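Long-range contacts in putative P450-like enzyme (Streptomyces himastatinicus ATCC 53653, PDB 5Z9I), which probably acts as a heme-dependent monooxygenase of the cytochrome P450 family, in bacterial secondary metabolism: residues 257-262 against 328-333; 268-273 against 356-361. The protein carries 1 engineered substitution. One frame throughout, in Å; residues are numbered along the deposited sequence.

Contact 1: 257-262 against 328-333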
loop_
_atom_site.group_PDB
_atom_site.type_symbol
_atom_site.label_atom_id
_atom_site.label_comp_id
_atom_site.label_asym_id
_atom_site.label_seq_id
_atom_site.Cartn_x
_atom_site.Cartn_y
_atom_site.Cartn_z
ATOM N N SER A 257 16.303 -19.375 -5.388
ATOM C CA SER A 257 17.596 -19.442 -4.718
ATOM C C SER A 257 18.794 -18.905 -5.518
ATOM O O SER A 257 19.782 -18.455 -4.929
ATOM C CB SER A 257 17.859 -20.882 -4.317
ATOM O OG SER A 257 19.226 -21.056 -4.034
ATOM N N ASP A 258 18.718 -18.956 -6.847
ATOM C CA ASP A 258 19.759 -18.350 -7.673
ATOM C C ASP A 258 19.748 -16.817 -7.498
ATOM O O ASP A 258 20.794 -16.188 -7.348
ATOM C CB ASP A 258 19.577 -18.743 -9.143
ATOM C CG ASP A 258 18.142 -18.561 -9.625
ATOM O OD1 ASP A 258 17.208 -18.708 -8.801
ATOM O OD2 ASP A 258 17.949 -18.276 -10.830
ATOM N N GLN A 259 18.561 -16.227 -7.497
ATOM C CA GLN A 259 18.423 -14.798 -7.236
ATOM C C GLN A 259 18.887 -14.461 -5.813
ATOM O O GLN A 259 19.463 -13.402 -5.569
ATOM C CB GLN A 259 16.976 -14.359 -7.452
ATOM C CG GLN A 259 16.446 -14.688 -8.844
ATOM C CD GLN A 259 17.316 -14.116 -9.938
ATOM O OE1 GLN A 259 17.555 -12.919 -9.989
ATOM N NE2 GLN A 259 17.816 -14.972 -10.803
ATOM N N ASP A 260 18.671 -15.387 -4.884
ATOM C CA ASP A 260 19.125 -15.214 -3.506
ATOM C C ASP A 260 20.652 -15.086 -3.390
ATOM O O ASP A 260 21.158 -14.163 -2.753
ATOM C CB ASP A 260 18.658 -16.388 -2.634
ATOM C CG ASP A 260 19.077 -16.227 -1.194
ATOM O OD1 ASP A 260 18.861 -15.140 -0.638
ATOM O OD2 ASP A 260 19.686 -17.151 -0.629
ATOM N N ALA A 261 21.378 -16.032 -3.982
ATOM C CA ALA A 261 22.838 -15.969 -4.028
ATOM C C ALA A 261 23.287 -14.714 -4.770
ATOM O O ALA A 261 24.246 -14.046 -4.376
ATOM C CB ALA A 261 23.413 -17.216 -4.693
ATOM N N ARG A 262 22.584 -14.403 -5.850
ATOM C CA ARG A 262 22.887 -13.214 -6.658
ATOM C C ARG A 262 22.847 -11.927 -5.806
ATOM O O ARG A 262 23.773 -11.115 -5.841
ATOM C CB ARG A 262 21.901 -13.137 -7.828
ATOM C CG ARG A 262 22.172 -12.092 -8.874
ATOM C CD ARG A 262 21.041 -12.128 -9.885
ATOM N NE ARG A 262 21.147 -11.100 -10.909
ATOM C CZ ARG A 262 20.209 -10.869 -11.824
ATOM N NH1 ARG A 262 19.094 -11.592 -11.828
ATOM N NH2 ARG A 262 20.387 -9.924 -12.738
ATOM N N PHE A 328 10.946 -14.014 -12.177
ATOM C CA PHE A 328 11.454 -13.117 -11.150
ATOM C C PHE A 328 12.932 -12.864 -11.440
ATOM O O PHE A 328 13.716 -13.803 -11.484
ATOM C CB PHE A 328 11.271 -13.720 -9.749
ATOM C CG PHE A 328 11.508 -12.743 -8.636
ATOM C CD1 PHE A 328 10.447 -12.044 -8.069
ATOM C CD2 PHE A 328 12.789 -12.505 -8.166
ATOM C CE1 PHE A 328 10.663 -11.126 -7.031
ATOM C CE2 PHE A 328 13.015 -11.587 -7.140
ATOM C CZ PHE A 328 11.954 -10.897 -6.574
ATOM N N ASP A 329 13.304 -11.600 -11.642
ATOM C CA ASP A 329 14.676 -11.237 -11.999
ATOM C C ASP A 329 15.137 -10.133 -11.071
ATOM O O ASP A 329 14.687 -8.999 -11.193
ATOM C CB ASP A 329 14.740 -10.793 -13.466
ATOM C CG ASP A 329 16.117 -10.269 -13.885
ATOM O OD1 ASP A 329 17.057 -10.210 -13.067
ATOM O OD2 ASP A 329 16.240 -9.884 -15.061
ATOM N N ALA A 330 16.039 -10.448 -10.151
ATOM C CA ALA A 330 16.300 -9.518 -9.047
ATOM C C ALA A 330 16.955 -8.196 -9.505
ATOM O O ALA A 330 16.869 -7.182 -8.814
ATOM C CB ALA A 330 17.155 -10.198 -7.977
ATOM N N GLY A 331 17.605 -8.214 -10.666
ATOM C CA GLY A 331 18.215 -7.007 -11.202
ATOM C C GLY A 331 17.508 -6.471 -12.435
ATOM O O GLY A 331 18.123 -5.789 -13.271
ATOM N N ARG A 332 16.216 -6.761 -12.544
ATOM C CA ARG A 332 15.464 -6.431 -13.749
ATOM C C ARG A 332 15.511 -4.944 -14.085
ATOM O O ARG A 332 15.125 -4.089 -13.272
ATOM C CB ARG A 332 14.007 -6.883 -13.623
ATOM C CG ARG A 332 13.145 -6.429 -14.783
ATOM C CD ARG A 332 11.684 -6.804 -14.598
ATOM N NE ARG A 332 11.494 -8.245 -14.643
ATOM C CZ ARG A 332 11.271 -8.944 -15.756
ATOM N NH1 ARG A 332 11.197 -8.339 -16.933
ATOM N NH2 ARG A 332 11.108 -10.258 -15.685
ATOM N N SER A 333 16.019 -4.654 -15.280
ATOM C CA SER A 333 15.953 -3.322 -15.874
ATOM C C SER A 333 15.683 -3.486 -17.362
ATOM O O SER A 333 16.195 -4.409 -17.975
ATOM C CB SER A 333 17.249 -2.532 -15.650
#
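In the cytochrome P450 fold, the short helix after the long helix 224-255 is tied here to the meander loop ahead of the heme-ligand loop, with Gln259 and Arg262 reaching from the helix to Asp329 and Ala330. The Gln259 chain bends at CG, so that OE1 accepts the backbone N-H of Ala330 at 2.9 Å in a nearly straight bond (170°), the donor tilted from the carbonyl plane. From within the helix Arg262 NH1 reaches the same OE1 at 2.7 Å, in that plane on a lone pair. Glutamine suits the place as a neutral acceptor on a chain long enough to reach the loop. Arg262 leaves the helix with CG anti to its backbone N (chi1 -172°) and runs on extended, long enough for NH1 to form a salt bridge with Asp329 OD1 at 2.8 Å. The guanidinium and carboxylate planes lie nearly coplanar; NH2 adds only a weak bond to OD1. Gly331 N donates to Asp329 OD1 at 3.2 Å from the face opposite to Arg262 NH1, closing an Asx turn within the type I turn 329-332. Gly331 N also lies over one guanidinium face, where glycine brings no side chain against Arg262. With an alanine here instead of Arg262, Asp329 would probably lose its cationic mate across the contact, and Gln259 OE1 one of its two donors. The buried Phe328 ring meets Gln259 CG at its edge. Next along the turn, Arg332 pairs with Glu276, as expected of the Glu-Arg-Arg triad joining K helix and meander in P450s.

Contact 2: 268-273 against 356-361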
loop_
_atom_site.group_PDB
_atom_site.type_symbol
_atom_site.label_atom_id
_atom_site.label_comp_id
_atom_site.label_asym_id
_atom_site.label_seq_id
_atom_site.Cartn_x
_atom_site.Cartn_y
_atom_site.Cartn_z
ATOM N N SER A 268 24.172 -4.199 -3.945
ATOM C CA SER A 268 23.707 -3.144 -4.851
ATOM C C SER A 268 22.409 -3.499 -5.541
ATOM O O SER A 268 21.742 -2.625 -6.084
ATOM C CB SER A 268 24.737 -2.852 -5.937
ATOM O OG SER A 268 25.948 -2.416 -5.386
ATOM N N LEU A 269 22.075 -4.787 -5.545
ATOM C CA LEU A 269 20.892 -5.271 -6.247
ATOM C C LEU A 269 19.601 -5.082 -5.448
ATOM O O LEU A 269 18.504 -5.245 -5.991
ATOM C CB LEU A 269 21.054 -6.756 -6.595
ATOM C CG LEU A 269 21.917 -7.077 -7.815
ATOM C CD1 LEU A 269 22.139 -8.564 -7.931
ATOM C CD2 LEU A 269 21.252 -6.537 -9.076
ATOM N N VAL A 270 19.726 -4.770 -4.162
ATOM C CA VAL A 270 18.547 -4.754 -3.295
ATOM C C VAL A 270 17.498 -3.714 -3.748
ATOM O O VAL A 270 16.311 -4.045 -3.792
ATOM C CB VAL A 270 18.926 -4.527 -1.811
ATOM C CG1 VAL A 270 17.668 -4.251 -0.963
ATOM C CG2 VAL A 270 19.694 -5.759 -1.267
ATOM N N PRO A 271 17.929 -2.487 -4.127
ATOM C CA PRO A 271 16.895 -1.564 -4.647
ATOM C C PRO A 271 16.152 -2.132 -5.868
ATOM O O PRO A 271 14.936 -2.022 -5.926
ATOM C CB PRO A 271 17.694 -0.301 -5.023
ATOM C CG PRO A 271 18.873 -0.325 -4.100
ATOM C CD PRO A 271 19.242 -1.814 -3.999
ATOM N N ALA A 272 16.864 -2.762 -6.794
ATOM C CA ALA A 272 16.242 -3.354 -7.985
ATOM C C ALA A 272 15.429 -4.622 -7.662
ATOM O O ALA A 272 14.463 -4.950 -8.365
ATOM C CB ALA A 272 17.324 -3.665 -9.044
ATOM N N LEU A 273 15.831 -5.331 -6.607
ATOM C CA LEU A 273 15.096 -6.491 -6.100
ATOM C C LEU A 273 13.720 -6.092 -5.599
ATOM O O LEU A 273 12.724 -6.731 -5.916
ATOM C CB LEU A 273 15.876 -7.174 -4.971
ATOM C CG LEU A 273 15.217 -8.285 -4.151
ATOM C CD1 LEU A 273 14.940 -9.545 -4.974
ATOM C CD2 LEU A 273 16.088 -8.636 -2.961
ATOM N N GLU A 356 12.603 2.142 3.819
ATOM C CA GLU A 356 12.329 1.193 4.901
ATOM C C GLU A 356 12.638 -0.232 4.498
ATOM O O GLU A 356 13.213 -0.993 5.272
ATOM C CB GLU A 356 10.849 1.220 5.327
ATOM C CG GLU A 356 10.379 2.423 6.081
ATOM C CD GLU A 356 8.909 2.291 6.466
ATOM O OE1 GLU A 356 8.570 1.351 7.210
ATOM O OE2 GLU A 356 8.092 3.089 5.986
ATOM N N SER A 357 12.175 -0.594 3.303
ATOM C CA SER A 357 12.244 -1.971 2.833
ATOM C C SER A 357 13.663 -2.354 2.454
ATOM O O SER A 357 14.099 -3.458 2.741
ATOM C CB SER A 357 11.289 -2.153 1.667
ATOM O OG SER A 357 10.000 -1.738 2.102
ATOM N N LYS A 358 14.385 -1.431 1.827
ATOM C CA LYS A 358 15.813 -1.613 1.569
ATOM C C LYS A 358 16.566 -1.856 2.874
ATOM O O LYS A 358 17.317 -2.818 2.994
ATOM C CB LYS A 358 16.390 -0.392 0.840
ATOM C CG LYS A 358 17.860 -0.494 0.479
ATOM C CD LYS A 358 18.349 0.782 -0.183
ATOM C CE LYS A 358 19.870 0.831 -0.158
ATOM N NZ LYS A 358 20.417 2.039 -0.806
ATOM N N ALA A 359 16.361 -0.994 3.864
ATOM C CA ALA A 359 17.053 -1.188 5.135
ATOM C C ALA A 359 16.664 -2.519 5.790
ATOM O O ALA A 359 17.518 -3.220 6.324
ATOM C CB ALA A 359 16.774 -0.028 6.081
ATOM N N ALA A 360 15.382 -2.881 5.731
ATOM C CA ALA A 360 14.943 -4.146 6.322
ATOM C C ALA A 360 15.624 -5.333 5.657
ATOM O O ALA A 360 16.133 -6.237 6.330
ATOM C CB ALA A 360 13.434 -4.303 6.223
ATOM N N VAL A 361 15.611 -5.339 4.331
ATOM C CA VAL A 361 16.133 -6.482 3.615
ATOM C C VAL A 361 17.648 -6.568 3.812
ATOM O O VAL A 361 18.185 -7.645 4.071
ATOM C CB VAL A 361 15.769 -6.417 2.121
ATOM C CG1 VAL A 361 16.598 -7.413 1.322
ATOM C CG2 VAL A 361 14.249 -6.678 1.943
#
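Val270 and Val361 meet where the N-terminal part of the K helix (270-280) packs on the L helix (350-367), within the helical core of the cytochrome P450 fold. The purely apolar part of the contact joins Val270, Val361 and Leu273. Val270 CG1, set anti to the backbone N (chi1 169°), points across to the L helix and touches Val361 CG1 at 4.0 Å. The two valines slide past each other in opposite directions, their CG1 methyls meeting in a buried place, where the compact, beta-branched, wholly apolar valine needs no polar partner. Leu273, three residues further on, brings CD2 to Val361 CG1 more loosely, at 4.5 Å. Val263 of helix 257-264 also touches Val270 and Leu273, so three helices share this apolar patch.

The second kind of contact is aliphatic packing by a charged residue. Lys358 sits at the border of the patch and runs extended past Val270 and the Pro271 ring, its methylenes serving as the apolar part while the ammonium is carried beyond them; its CG lies 4.0 Å from Val270 CG1. Lysine suits such a border, since one chain can be apolar along its length and charged at its end. Proline is at home near the start of a helix, where its missing N-H costs little. Its ring crosses the lysine chain obliquely, the CG of Pro271 resting 4.1 Å from the CD of Lys358.

Contacts 1 and 2 are neighbours, their centres 12 Å apart, and the K helix joins them: helices 257-264 and 270-280 follow each other in the chain, and the side chains of Leu269 and Leu273 reach back to contact 1. Phe328 CE2 lies 3.5 Å from Leu273 CD1, and Arg262 CG lies 3.7 Å from Leu269 CD1. The meander loop of contact 1 is thus packed on the same helix that contact 2 sets against 350-367. Neither contact belongs to the heme pocket: the side chains of Phe328 and Val361 are about 13 and 11 Å from the heme. Helix 350-367 nevertheless begins just after Cys347, the axial iron ligand.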